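PDB 3EGC: putative ribose operon repressor from Burkholderia thailandensis, which probably acts as a LacI-family transcriptional repressor that binds operator DNA in response to a small effector such as a sugar. Local coordinates for residues I14-E19 and T46-V51; L70-G75 and I90-R95; N20-E25 and Q239-I244; S8-L13 and S40-N45. One frame throughout, in Å; residues are numbered along the deposited sequence.

In the fold
From the N terminus, interaction 4 comes first: strand 10-15 runs out, helix 21-36 turns back, and strand 40-45 closes the loop beside it. Interaction 1 crosses it, joining the end of that first strand to the turn before helix 50-62 and continuing the same strand pair. Interaction 2 follows in series, closing a short loop between 70-75 and 90-95; it touches interaction 1 through Thr46 and Ser73. Interaction 3 spans 213 intervening residues, with interaction 2 nested inside its loop, while its segments alternate with those of interactions 1 and 4. It ties helix 21-36 to helix 241-257. Interactions 1, 3 and 4 also touch the second subunit.

Interaction 1. Residues I14-E19 and T46-V51; sequences IVSDIE and TAEDIV
Thr46 meets Ile14, Val15 and Ser16 where strand 10-15 runs out, and here the contact is tight and buried. Thr46 N gives a nearly straight hydrogen bond to Val15 O at 3.0 Å, carrying the pairing of strands 10-15 and 40-45 one step beyond the second strand. A chi1 of 71° holds the Thr46 hydroxyl between its own backbone N and carbonyl carbon. From there Thr46 OG1 rests against Ser16 CA at 3.3 Å and accepts from Glu48 N at 3.2 Å, forming an ST turn; Ser73 OG is its hydrogen-bond partner from outside the two segments. The methyl branch turns to the apolar side, where Thr46 CG2 meets Ile14 CG2 at 3.7 Å, the two side chains crossing at about a right angle. Ala56, Val57 and Phe60 of helix 50-62 pack on Ile14.

The Glu48 side is looser and faces solvent. A type I' turn from Thr46 to Asp49 swings Glu48 N back to Ser16 O at 2.8 Å, but that bond is bent to 115° at the hydrogen and weak. The Glu48 chain folds at chi2 (-75°), which lays Glu48 OE2 alongside Ser16 CB at 3.3 Å, while Glu48 OE1 has a long, weak ion pair with Arg95. Asp49, which ends the turn, is the N-cap of helix 50-62; its bond to Val51 N is weak. One good backbone bond thus joins the segments and the threonine hydroxyl braces the turn, whereas the glutamate carboxylate is loosely held.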
loop_
_atom_site.group_PDB
_atom_site.type_symbol
_atom_site.label_atom_id
_atom_site.label_comp_id
_atom_site.label_asym_id
_atom_site.label_seq_id
_atom_site.Cartn_x
_atom_site.Cartn_y
_atom_site.Cartn_z
ATOM N N ILE A 14 5.984 7.054 13.096
ATOM C CA ILE A 14 4.576 7.219 13.369
ATOM C C ILE A 14 3.962 7.716 12.098
ATOM O O ILE A 14 4.358 8.710 11.589
ATOM C CB ILE A 14 4.308 8.218 14.540
ATOM C CG1 ILE A 14 4.872 7.641 15.845
ATOM C CG2 ILE A 14 2.774 8.554 14.639
ATOM C CD1 ILE A 14 4.799 8.585 17.099
ATOM N N VAL A 15 3.003 6.987 11.586
ATOM C CA VAL A 15 2.471 7.250 10.294
ATOM C C VAL A 15 0.959 7.467 10.388
ATOM O O VAL A 15 0.269 6.717 11.068
ATOM C CB VAL A 15 2.865 6.054 9.388
ATOM C CG1 VAL A 15 1.813 5.703 8.378
ATOM C CG2 VAL A 15 4.244 6.322 8.751
ATOM N N SER A 16 0.427 8.443 9.650
ATOM C CA SER A 16 -0.983 8.729 9.689
ATOM C C SER A 16 -1.890 7.661 8.998
ATOM O O SER A 16 -3.098 7.494 9.388
ATOM C CB SER A 16 -1.232 10.083 9.097
ATOM O OG SER A 16 -0.527 10.241 7.859
ATOM N N ASP A 17 -1.347 6.933 8.009
ATOM C CA ASP A 17 -2.122 5.861 7.423
ATOM C C ASP A 17 -1.308 4.784 6.677
ATOM O O ASP A 17 -1.148 4.869 5.472
ATOM C CB ASP A 17 -3.230 6.425 6.518
ATOM C CG ASP A 17 -4.129 5.360 5.992
ATOM O OD1 ASP A 17 -3.980 4.169 6.393
ATOM O OD2 ASP A 17 -4.980 5.686 5.144
ATOM N N ILE A 18 -0.814 3.781 7.412
ATOM C CA ILE A 18 0.058 2.768 6.805
ATOM C C ILE A 18 -0.630 1.983 5.605
ATOM O O ILE A 18 0.043 1.490 4.683
ATOM C CB ILE A 18 0.610 1.806 7.871
ATOM C CG1 ILE A 18 1.812 1.018 7.317
ATOM C CG2 ILE A 18 -0.519 0.852 8.380
ATOM C CD1 ILE A 18 2.985 1.911 7.036
ATOM N N GLU A 19 -1.972 1.923 5.609
ATOM C CA GLU A 19 -2.726 1.177 4.579
ATOM C C GLU A 19 -2.728 1.923 3.225
ATOM O O GLU A 19 -3.062 1.363 2.191
ATOM C CB GLU A 19 -4.153 0.934 5.044
ATOM C CG GLU A 19 -4.293 0.156 6.381
ATOM C CD GLU A 19 -5.739 0.161 6.895
ATOM O OE1 GLU A 19 -6.597 0.694 6.149
ATOM O OE2 GLU A 19 -6.028 -0.322 8.034
ATOM N N THR A 46 -1.661 5.592 13.091
ATOM C CA THR A 46 -2.660 6.423 13.804
ATOM C C THR A 46 -3.996 6.453 13.139
ATOM O O THR A 46 -4.940 6.854 13.759
ATOM C CB THR A 46 -2.217 7.923 13.966
ATOM O OG1 THR A 46 -2.258 8.608 12.699
ATOM C CG2 THR A 46 -0.850 8.030 14.561
ATOM N N ALA A 47 -4.076 6.045 11.876
ATOM C CA ALA A 47 -5.309 6.143 11.092
ATOM C C ALA A 47 -5.922 7.533 11.167
ATOM O O ALA A 47 -7.125 7.647 11.224
ATOM C CB ALA A 47 -6.348 5.078 11.489
ATOM N N GLU A 48 -5.066 8.551 11.139
ATOM C CA GLU A 48 -5.459 9.968 10.980
ATOM C C GLU A 48 -6.185 10.485 12.225
ATOM O O GLU A 48 -6.983 11.408 12.147
ATOM C CB GLU A 48 -6.294 10.207 9.719
ATOM C CG GLU A 48 -5.551 10.057 8.412
ATOM C CD GLU A 48 -4.609 11.226 8.061
ATOM O OE1 GLU A 48 -4.733 12.314 8.667
ATOM O OE2 GLU A 48 -3.737 11.048 7.165
ATOM N N ASP A 49 -5.918 9.843 13.364
ATOM C CA ASP A 49 -6.458 10.266 14.642
ATOM C C ASP A 49 -5.341 10.946 15.475
ATOM O O ASP A 49 -4.391 10.307 15.914
ATOM C CB ASP A 49 -7.027 9.054 15.362
ATOM C CG ASP A 49 -7.734 9.418 16.694
ATOM O OD1 ASP A 49 -8.052 8.502 17.474
ATOM O OD2 ASP A 49 -7.990 10.607 16.966
ATOM N N ILE A 50 -5.468 12.238 15.694
ATOM C CA ILE A 50 -4.472 12.988 16.459
ATOM C C ILE A 50 -4.305 12.467 17.928
ATOM O O ILE A 50 -3.236 12.574 18.514
ATOM C CB ILE A 50 -4.798 14.497 16.426
ATOM C CG1 ILE A 50 -3.599 15.321 16.884
ATOM C CG2 ILE A 50 -6.099 14.788 17.199
ATOM C CD1 ILE A 50 -2.586 15.519 15.824
ATOM N N VAL A 51 -5.340 11.880 18.501
ATOM C CA VAL A 51 -5.293 11.403 19.871
ATOM C C VAL A 51 -4.431 10.115 19.929
ATOM O O VAL A 51 -3.641 9.899 20.832
ATOM C CB VAL A 51 -6.733 11.126 20.423
ATOM C CG1 VAL A 51 -6.684 10.311 21.715
ATOM C CG2 VAL A 51 -7.522 12.438 20.654
#

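Interaction 2. Residues L70-G75 and I90-R95; sequences LAPSEG and IVAVNR
Leu70 pairs with Ala92 in parallel, joining the end of strand 67-70 to strand 90-93 in the central sheet. Leu70 N donates to Val91 O at 2.9 Å. Leu70 O then accepts from Val93 N at 3.0 Å and also receives a CA-H...O contact, with Ala92 CA 3.2 Å from Leu70 O. At Ala71 the contact turns apolar: Ala71 CB touches Val93 CG2 at 3.7 Å, the branch that chi1 of -68° sets between the valine's backbone N and carbonyl carbon.

Pro72 has no N-H to continue the strand pairing, and its ring edges up to backbone oxygens instead. Pro72 CD lies 3.3 Å from Val93 O, and Pro72 CG lies 3.4 Å from Arg95 O. The Arg95 chain, bent at chi2 and chi3, reaches across to residues 70-75 and brings its guanidinium against the loop. Pro72 O sits over one face of that group, 2.7 Å from Arg95 NH2, in a position at which the N-H bonds do not point. Ser73 N is held by Glu53, and Glu74 bonds Ser134 through OE2. Glu74 N lies at the guanidinium edge, in plane, but it and Arg95 NH2 are both donors and no bond forms there. What attraction the arginine has for this loop therefore probably rests on the Pro72 carbonyl, whose negative end would favour the cation without a directed bond.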
loop_
_atom_site.group_PDB
_atom_site.type_symbol
_atom_site.label_atom_id
_atom_site.label_comp_id
_atom_site.label_asym_id
_atom_site.label_seq_id
_atom_site.Cartn_x
_atom_site.Cartn_y
_atom_site.Cartn_z
ATOM N N LEU A 70 7.760 11.448 11.822
ATOM C CA LEU A 70 6.342 11.604 12.050
ATOM C C LEU A 70 5.611 12.035 10.769
ATOM O O LEU A 70 5.875 13.089 10.217
ATOM C CB LEU A 70 6.128 12.640 13.201
ATOM C CG LEU A 70 4.682 13.090 13.392
ATOM C CD1 LEU A 70 3.749 11.909 13.727
ATOM C CD2 LEU A 70 4.484 14.233 14.466
ATOM N N ALA A 71 4.731 11.212 10.275
ATOM C CA ALA A 71 3.768 11.668 9.267
ATOM C C ALA A 71 2.515 12.194 9.997
ATOM O O ALA A 71 1.649 11.420 10.429
ATOM C CB ALA A 71 3.382 10.532 8.314
ATOM N N PRO A 72 2.425 13.500 10.138
ATOM C CA PRO A 72 1.438 14.072 10.993
ATOM C C PRO A 72 -0.021 13.865 10.569
ATOM O O PRO A 72 -0.374 13.908 9.381
ATOM C CB PRO A 72 1.795 15.578 10.999
ATOM C CG PRO A 72 3.180 15.665 10.424
ATOM C CD PRO A 72 3.289 14.511 9.526
ATOM N N SER A 73 -0.853 13.657 11.564
ATOM C CA SER A 73 -2.265 13.546 11.344
ATOM C C SER A 73 -2.761 14.968 11.466
ATOM O O SER A 73 -2.079 15.818 12.066
ATOM C CB SER A 73 -2.868 12.692 12.452
ATOM O OG SER A 73 -2.581 11.318 12.226
ATOM N N GLU A 74 -3.904 15.251 10.867
ATOM C CA GLU A 74 -4.445 16.600 10.869
ATOM C C GLU A 74 -4.876 16.910 12.279
ATOM O O GLU A 74 -5.671 16.172 12.855
ATOM C CB GLU A 74 -5.665 16.712 9.952
ATOM C CG GLU A 74 -6.195 18.132 9.807
ATOM C CD GLU A 74 -7.366 18.234 8.858
ATOM O OE1 GLU A 74 -7.994 17.208 8.550
ATOM O OE2 GLU A 74 -7.693 19.359 8.437
ATOM N N GLY A 75 -4.390 18.032 12.803
ATOM C CA GLY A 75 -4.713 18.496 14.126
ATOM C C GLY A 75 -3.578 19.390 14.642
ATOM O O GLY A 75 -2.641 19.674 13.893
ATOM N N ILE A 90 13.037 15.349 15.960
ATOM C CA ILE A 90 11.841 14.970 15.230
ATOM C C ILE A 90 11.933 15.400 13.778
ATOM O O ILE A 90 12.141 16.553 13.504
ATOM C CB ILE A 90 10.566 15.612 15.836
ATOM C CG1 ILE A 90 10.382 15.162 17.319
ATOM C CG2 ILE A 90 9.310 15.313 14.939
ATOM C CD1 ILE A 90 9.303 15.868 18.007
ATOM N N VAL A 91 11.770 14.489 12.838
ATOM C CA VAL A 91 11.547 14.977 11.505
ATOM C C VAL A 91 10.223 14.542 10.963
ATOM O O VAL A 91 9.841 13.399 11.135
ATOM C CB VAL A 91 12.708 14.755 10.531
ATOM C CG1 VAL A 91 14.043 14.329 11.252
ATOM C CG2 VAL A 91 12.313 13.888 9.494
ATOM N N ALA A 92 9.489 15.514 10.410
ATOM C CA ALA A 92 8.191 15.299 9.791
ATOM C C ALA A 92 8.360 14.900 8.334
ATOM O O ALA A 92 9.282 15.385 7.647
ATOM C CB ALA A 92 7.303 16.593 9.896
ATOM N N VAL A 93 7.437 14.081 7.841
ATOM C CA VAL A 93 7.407 13.831 6.368
ATOM C C VAL A 93 6.031 14.209 5.891
ATOM O O VAL A 93 5.041 14.126 6.699
ATOM C CB VAL A 93 7.655 12.326 6.000
ATOM C CG1 VAL A 93 9.054 11.955 6.331
ATOM C CG2 VAL A 93 6.629 11.414 6.755
ATOM N N ASN A 94 5.981 14.585 4.603
ATOM C CA ASN A 94 4.761 14.779 3.846
ATOM C C ASN A 94 4.101 16.122 4.196
ATOM O O ASN A 94 3.809 16.952 3.291
ATOM C CB ASN A 94 3.830 13.568 3.988
ATOM C CG ASN A 94 2.428 13.794 3.399
ATOM O OD1 ASN A 94 1.413 13.583 4.088
ATOM N ND2 ASN A 94 2.359 14.228 2.171
ATOM N N ARG A 95 3.893 16.332 5.499
ATOM C CA ARG A 95 3.312 17.574 6.016
ATOM C C ARG A 95 4.276 18.132 7.061
ATOM O O ARG A 95 4.762 17.373 7.885
ATOM C CB ARG A 95 1.922 17.351 6.676
ATOM C CG ARG A 95 0.783 17.192 5.691
ATOM C CD ARG A 95 0.169 15.834 5.707
ATOM N NE ARG A 95 -0.768 15.651 6.814
ATOM C CZ ARG A 95 -1.801 14.811 6.827
ATOM N NH1 ARG A 95 -2.108 14.055 5.781
ATOM N NH2 ARG A 95 -2.537 14.735 7.922
#

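Interaction 3. Residues N20-E25 and Q239-I244; sequences NVFFAE and QPTRRI
Glu25 reaches from helix 21-36 to Thr241 in the first turn of helix 241-257. Its CB already touches, with Glu25 CB 3.3 Å from Thr241 OG1. The chain then runs out extended, CG passing the same hydroxyl more distantly and CD drawing closer again. At the tip, Glu25 OE1 accepts a very short hydrogen bond from Thr241 OG1, modelled at 2.4 Å, a length that is doubtful. The carboxylate also lies over one face of the Arg242 guanidinium, their planes 24° apart. Glu25 OE1 is 4.0 Å from Arg242 NH2, a long salt bridge of charges alone, for no N-H points at the oxygen. The other oxygen, Glu25 OE2, is 4.1 Å from Arg242 NH2. The stronger partner of Arg242 is Glu19 of the second subunit, which binds its NH1.

One helical turn earlier, Phe22 has CG anti to its backbone N (chi1 176°), which sends the ring across to the other helix. Phe22 CD1 meets Thr241 CG2 at 3.6 Å, and Phe22 CE1 meets Gln239 NE2 at 3.3 Å, ring and amide planes 27° apart. That amide is anchored by Ser107 through OE1 and by Asp222 through NE2. Asn20 caps the first helix through OD1 to Phe22 N. These contacts join the starts of helices 21-36 and 241-257, Glu25 and Arg242 facing the second subunit; the nearby guanidinium would tend to favour a charged carboxylate.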
loop_
_atom_site.group_PDB
_atom_site.type_symbol
_atom_site.label_atom_id
_atom_site.label_comp_id
_atom_site.label_asym_id
_atom_site.label_seq_id
_atom_site.Cartn_x
_atom_site.Cartn_y
_atom_site.Cartn_z
ATOM N N ASN A 20 -2.380 3.211 3.272
ATOM C CA ASN A 20 -2.245 4.053 2.097
ATOM C C ASN A 20 -0.796 3.804 1.606
ATOM O O ASN A 20 0.200 3.865 2.348
ATOM C CB ASN A 20 -2.504 5.505 2.456
ATOM C CG ASN A 20 -2.326 6.494 1.244
ATOM O OD1 ASN A 20 -1.650 6.212 0.305
ATOM N ND2 ASN A 20 -3.001 7.649 1.311
ATOM N N VAL A 21 -0.737 3.465 0.347
ATOM C CA VAL A 21 0.445 3.007 -0.287
ATOM C C VAL A 21 1.531 4.086 -0.244
ATOM O O VAL A 21 2.718 3.765 -0.225
ATOM C CB VAL A 21 0.076 2.555 -1.743
ATOM C CG1 VAL A 21 0.963 3.208 -2.739
ATOM C CG2 VAL A 21 0.230 1.113 -1.866
ATOM N N PHE A 22 1.121 5.348 -0.213
ATOM C CA PHE A 22 2.067 6.420 -0.069
ATOM C C PHE A 22 2.976 6.206 1.156
ATOM O O PHE A 22 4.193 6.199 1.050
ATOM C CB PHE A 22 1.339 7.769 0.002
ATOM C CG PHE A 22 2.264 8.930 0.248
ATOM C CD1 PHE A 22 2.880 9.591 -0.790
ATOM C CD2 PHE A 22 2.524 9.358 1.555
ATOM C CE1 PHE A 22 3.762 10.677 -0.506
ATOM C CE2 PHE A 22 3.353 10.403 1.829
ATOM C CZ PHE A 22 3.960 11.070 0.808
ATOM N N PHE A 23 2.341 6.072 2.318
ATOM C CA PHE A 23 2.981 5.896 3.610
ATOM C C PHE A 23 3.741 4.559 3.793
ATOM O O PHE A 23 4.715 4.506 4.482
ATOM C CB PHE A 23 1.927 6.108 4.755
ATOM C CG PHE A 23 1.376 7.499 4.802
ATOM C CD1 PHE A 23 2.198 8.596 5.139
ATOM C CD2 PHE A 23 0.049 7.736 4.472
ATOM C CE1 PHE A 23 1.698 9.886 5.109
ATOM C CE2 PHE A 23 -0.479 9.039 4.472
ATOM C CZ PHE A 23 0.354 10.131 4.775
ATOM N N ALA A 24 3.224 3.486 3.231
ATOM C CA ALA A 24 3.921 2.225 3.148
ATOM C C ALA A 24 5.270 2.317 2.392
ATOM O O ALA A 24 6.267 1.674 2.772
ATOM C CB ALA A 24 3.005 1.116 2.447
ATOM N N GLU A 25 5.258 3.023 1.278
ATOM C CA GLU A 25 6.513 3.238 0.528
ATOM C C GLU A 25 7.485 4.217 1.269
ATOM O O GLU A 25 8.684 4.056 1.180
ATOM C CB GLU A 25 6.219 3.764 -0.872
ATOM C CG GLU A 25 5.497 2.796 -1.832
ATOM C CD GLU A 25 5.173 3.488 -3.181
ATOM O OE1 GLU A 25 5.503 4.684 -3.410
ATOM O OE2 GLU A 25 4.638 2.848 -4.079
ATOM N N GLN A 239 5.517 11.084 -6.845
ATOM C CA GLN A 239 6.245 11.552 -5.671
ATOM C C GLN A 239 7.388 10.585 -5.409
ATOM O O GLN A 239 7.185 9.386 -5.598
ATOM C CB GLN A 239 5.321 11.652 -4.472
ATOM C CG GLN A 239 4.308 12.730 -4.619
ATOM C CD GLN A 239 3.612 13.043 -3.284
ATOM O OE1 GLN A 239 4.120 13.835 -2.479
ATOM N NE2 GLN A 239 2.474 12.386 -3.037
ATOM N N PRO A 240 8.565 11.094 -4.954
ATOM C CA PRO A 240 9.696 10.227 -4.586
ATOM C C PRO A 240 9.507 9.592 -3.176
ATOM O O PRO A 240 10.276 9.830 -2.236
ATOM C CB PRO A 240 10.885 11.207 -4.593
ATOM C CG PRO A 240 10.266 12.504 -4.101
ATOM C CD PRO A 240 8.804 12.491 -4.560
ATOM N N THR A 241 8.501 8.759 -3.050
ATOM C CA THR A 241 8.099 8.236 -1.717
ATOM C C THR A 241 9.182 7.565 -0.935
ATOM O O THR A 241 9.373 7.862 0.236
ATOM C CB THR A 241 6.947 7.218 -1.832
ATOM O OG1 THR A 241 7.303 6.177 -2.791
ATOM C CG2 THR A 241 5.720 7.887 -2.303
ATOM N N ARG A 242 9.899 6.661 -1.573
ATOM C CA ARG A 242 11.025 6.012 -0.920
ATOM C C ARG A 242 12.131 6.954 -0.464
ATOM O O ARG A 242 12.633 6.834 0.640
ATOM C CB ARG A 242 11.581 4.873 -1.824
ATOM C CG ARG A 242 10.836 3.556 -1.567
ATOM C CD ARG A 242 10.916 2.579 -2.794
ATOM N NE ARG A 242 10.155 3.101 -3.926
ATOM C CZ ARG A 242 9.114 2.496 -4.509
ATOM N NH1 ARG A 242 8.712 1.289 -4.108
ATOM N NH2 ARG A 242 8.498 3.104 -5.535
ATOM N N ARG A 243 12.517 7.878 -1.332
ATOM C CA ARG A 243 13.515 8.888 -1.038
ATOM C C ARG A 243 13.067 9.809 0.082
ATOM O O ARG A 243 13.860 10.247 0.849
ATOM C CB ARG A 243 13.847 9.698 -2.308
ATOM C CG ARG A 243 15.003 10.712 -2.160
ATOM C CD ARG A 243 16.337 10.030 -2.256
ATOM N NE ARG A 243 17.430 10.932 -1.899
ATOM C CZ ARG A 243 18.263 11.506 -2.775
ATOM N NH1 ARG A 243 18.137 11.258 -4.083
ATOM N NH2 ARG A 243 19.222 12.315 -2.333
ATOM N N ILE A 244 11.778 10.100 0.176
ATOM C CA ILE A 244 11.274 10.867 1.303
ATOM C C ILE A 244 11.565 10.142 2.619
ATOM O O ILE A 244 12.095 10.730 3.565
ATOM C CB ILE A 244 9.711 11.151 1.153
ATOM C CG1 ILE A 244 9.474 12.071 -0.054
ATOM C CG2 ILE A 244 9.156 11.709 2.467
ATOM C CD1 ILE A 244 7.956 12.225 -0.499
#

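Interaction 4. Residues S8-L13 and S40-N45; sequences SNVVGL and SVLLAN
Val10 CG1 stands anti to its backbone N (chi1 179°), and Leu42 CG lies anti to its own carbonyl carbon (chi1 -87°), which brings Val10 CG1 and Leu42 CG to 3.9 Å. They lie on one face of a parallel strand pair, 10-15 and 40-45, joined through helix 21-36 as a beta-alpha-beta crossover of the periplasmic-binding-protein fold. Phe60 of helix 50-62 and the loop residue Val65 pack on Leu42 on this face.

The other face carries Val11, Leu13, Val41 and Leu43. Here Leu13 CB meets Val41 CG1 at 3.7 Å, while the branch ends Leu13 CD2 and Leu43 CD1 come to 4.2 Å. Helix 21-36 covers this face with Ala27 on Leu13 and Ala34 on Val41; Met249, Leu252 and Ile256 of helix 241-257 pack on Val11.

Five backbone hydrogen bonds hold the strands in register, alternating in direction from Ser40 N to Asn9 O (2.8 Å) through Val11, Leu42 and Leu13 to Ala44. Between residues 10-13 and 40-45 the strand axes diverge by 30°, a twist in keeping with a parallel sheet. Strand 40-45 is outermost within its own chain, yet Val41 and Leu43 make backbone hydrogen bonds to the second subunit, so this edge takes part in the dimer. At the far end of residues 8-13, Leu13 O accepts from Ala44 N at 2.9 Å and also receives a CA-H contact from Leu43 CA at 3.5 Å.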
loop_
_atom_site.group_PDB
_atom_site.type_symbol
_atom_site.label_atom_id
_atom_site.label_comp_id
_atom_site.label_asym_id
_atom_site.label_seq_id
_atom_site.Cartn_x
_atom_site.Cartn_y
_atom_site.Cartn_z
ATOM N N SER A 8 20.277 4.339 22.079
ATOM C CA SER A 8 19.488 3.087 21.997
ATOM C C SER A 8 19.436 2.440 20.589
ATOM O O SER A 8 19.213 1.256 20.453
ATOM C CB SER A 8 18.073 3.303 22.540
ATOM O OG SER A 8 17.245 3.855 21.561
ATOM N N ASN A 9 19.663 3.217 19.543
ATOM C CA ASN A 9 19.540 2.692 18.165
ATOM C C ASN A 9 18.136 2.241 17.754
ATOM O O ASN A 9 17.986 1.327 16.922
ATOM C CB ASN A 9 20.532 1.572 17.887
ATOM C CG ASN A 9 21.922 2.082 17.609
ATOM O OD1 ASN A 9 22.802 1.937 18.434
ATOM N ND2 ASN A 9 22.124 2.700 16.428
ATOM N N VAL A 10 17.134 2.929 18.303
ATOM C CA VAL A 10 15.742 2.669 17.998
ATOM C C VAL A 10 15.150 4.006 17.636
ATOM O O VAL A 10 15.323 4.999 18.306
ATOM C CB VAL A 10 14.940 2.111 19.197
ATOM C CG1 VAL A 10 13.434 1.880 18.768
ATOM C CG2 VAL A 10 15.587 0.819 19.754
ATOM N N VAL A 11 14.407 4.038 16.555
ATOM C CA VAL A 11 13.780 5.278 16.177
ATOM C C VAL A 11 12.290 4.980 16.072
ATOM O O VAL A 11 11.930 3.882 15.744
ATOM C CB VAL A 11 14.402 5.715 14.845
ATOM C CG1 VAL A 11 13.434 6.445 13.978
ATOM C CG2 VAL A 11 15.653 6.469 15.093
ATOM N N GLY A 12 11.452 5.968 16.309
ATOM C CA GLY A 12 10.002 5.783 16.285
ATOM C C GLY A 12 9.469 6.264 14.944
ATOM O O GLY A 12 9.832 7.359 14.536
ATOM N N LEU A 13 8.697 5.436 14.228
ATOM C CA LEU A 13 8.055 5.867 12.991
ATOM C C LEU A 13 6.556 5.886 13.221
ATOM O O LEU A 13 5.961 4.880 13.632
ATOM C CB LEU A 13 8.377 4.972 11.812
ATOM C CG LEU A 13 7.566 5.190 10.533
ATOM C CD1 LEU A 13 7.744 6.619 9.939
ATOM C CD2 LEU A 13 7.871 4.141 9.442
ATOM N N SER A 40 16.956 0.225 14.541
ATOM C CA SER A 40 15.703 -0.454 14.498
ATOM C C SER A 40 14.533 0.556 14.424
ATOM O O SER A 40 14.661 1.696 14.861
ATOM C CB SER A 40 15.556 -1.328 15.769
ATOM O OG SER A 40 16.412 -2.456 15.690
ATOM N N VAL A 41 13.393 0.085 13.912
ATOM C CA VAL A 41 12.221 0.901 13.744
ATOM C C VAL A 41 10.955 0.409 14.403
ATOM O O VAL A 41 10.386 -0.627 14.010
ATOM C CB VAL A 41 11.913 1.132 12.242
ATOM C CG1 VAL A 41 10.637 2.044 12.093
ATOM C CG2 VAL A 41 13.181 1.766 11.548
ATOM N N LEU A 42 10.494 1.169 15.387
ATOM C CA LEU A 42 9.227 0.865 16.028
ATOM C C LEU A 42 8.095 1.544 15.213
ATOM O O LEU A 42 8.203 2.734 14.812
ATOM C CB LEU A 42 9.231 1.431 17.450
ATOM C CG LEU A 42 9.767 0.697 18.674
ATOM C CD1 LEU A 42 9.576 1.605 20.012
ATOM C CD2 LEU A 42 9.201 -0.718 18.793
ATOM N N LEU A 43 7.015 0.824 14.981
ATOM C CA LEU A 43 5.987 1.364 14.095
ATOM C C LEU A 43 4.696 1.661 14.823
ATOM O O LEU A 43 4.268 0.885 15.646
ATOM C CB LEU A 43 5.729 0.443 12.923
ATOM C CG LEU A 43 4.491 0.704 12.084
ATOM C CD1 LEU A 43 4.708 1.938 11.162
ATOM C CD2 LEU A 43 4.123 -0.595 11.242
ATOM N N ALA A 44 4.127 2.837 14.570
ATOM C CA ALA A 44 2.793 3.101 15.015
ATOM C C ALA A 44 1.967 3.615 13.840
ATOM O O ALA A 44 2.462 4.339 12.935
ATOM C CB ALA A 44 2.790 4.033 16.157
ATOM N N ASN A 45 0.720 3.202 13.836
ATOM C CA ASN A 45 -0.231 3.645 12.807
ATOM C C ASN A 45 -1.382 4.349 13.465
ATOM O O ASN A 45 -1.997 3.754 14.278
ATOM C CB ASN A 45 -0.765 2.457 11.981
ATOM C CG ASN A 45 -1.782 2.901 10.916
ATOM O OD1 ASN A 45 -1.554 3.857 10.178
ATOM N ND2 ASN A 45 -2.884 2.211 10.843
#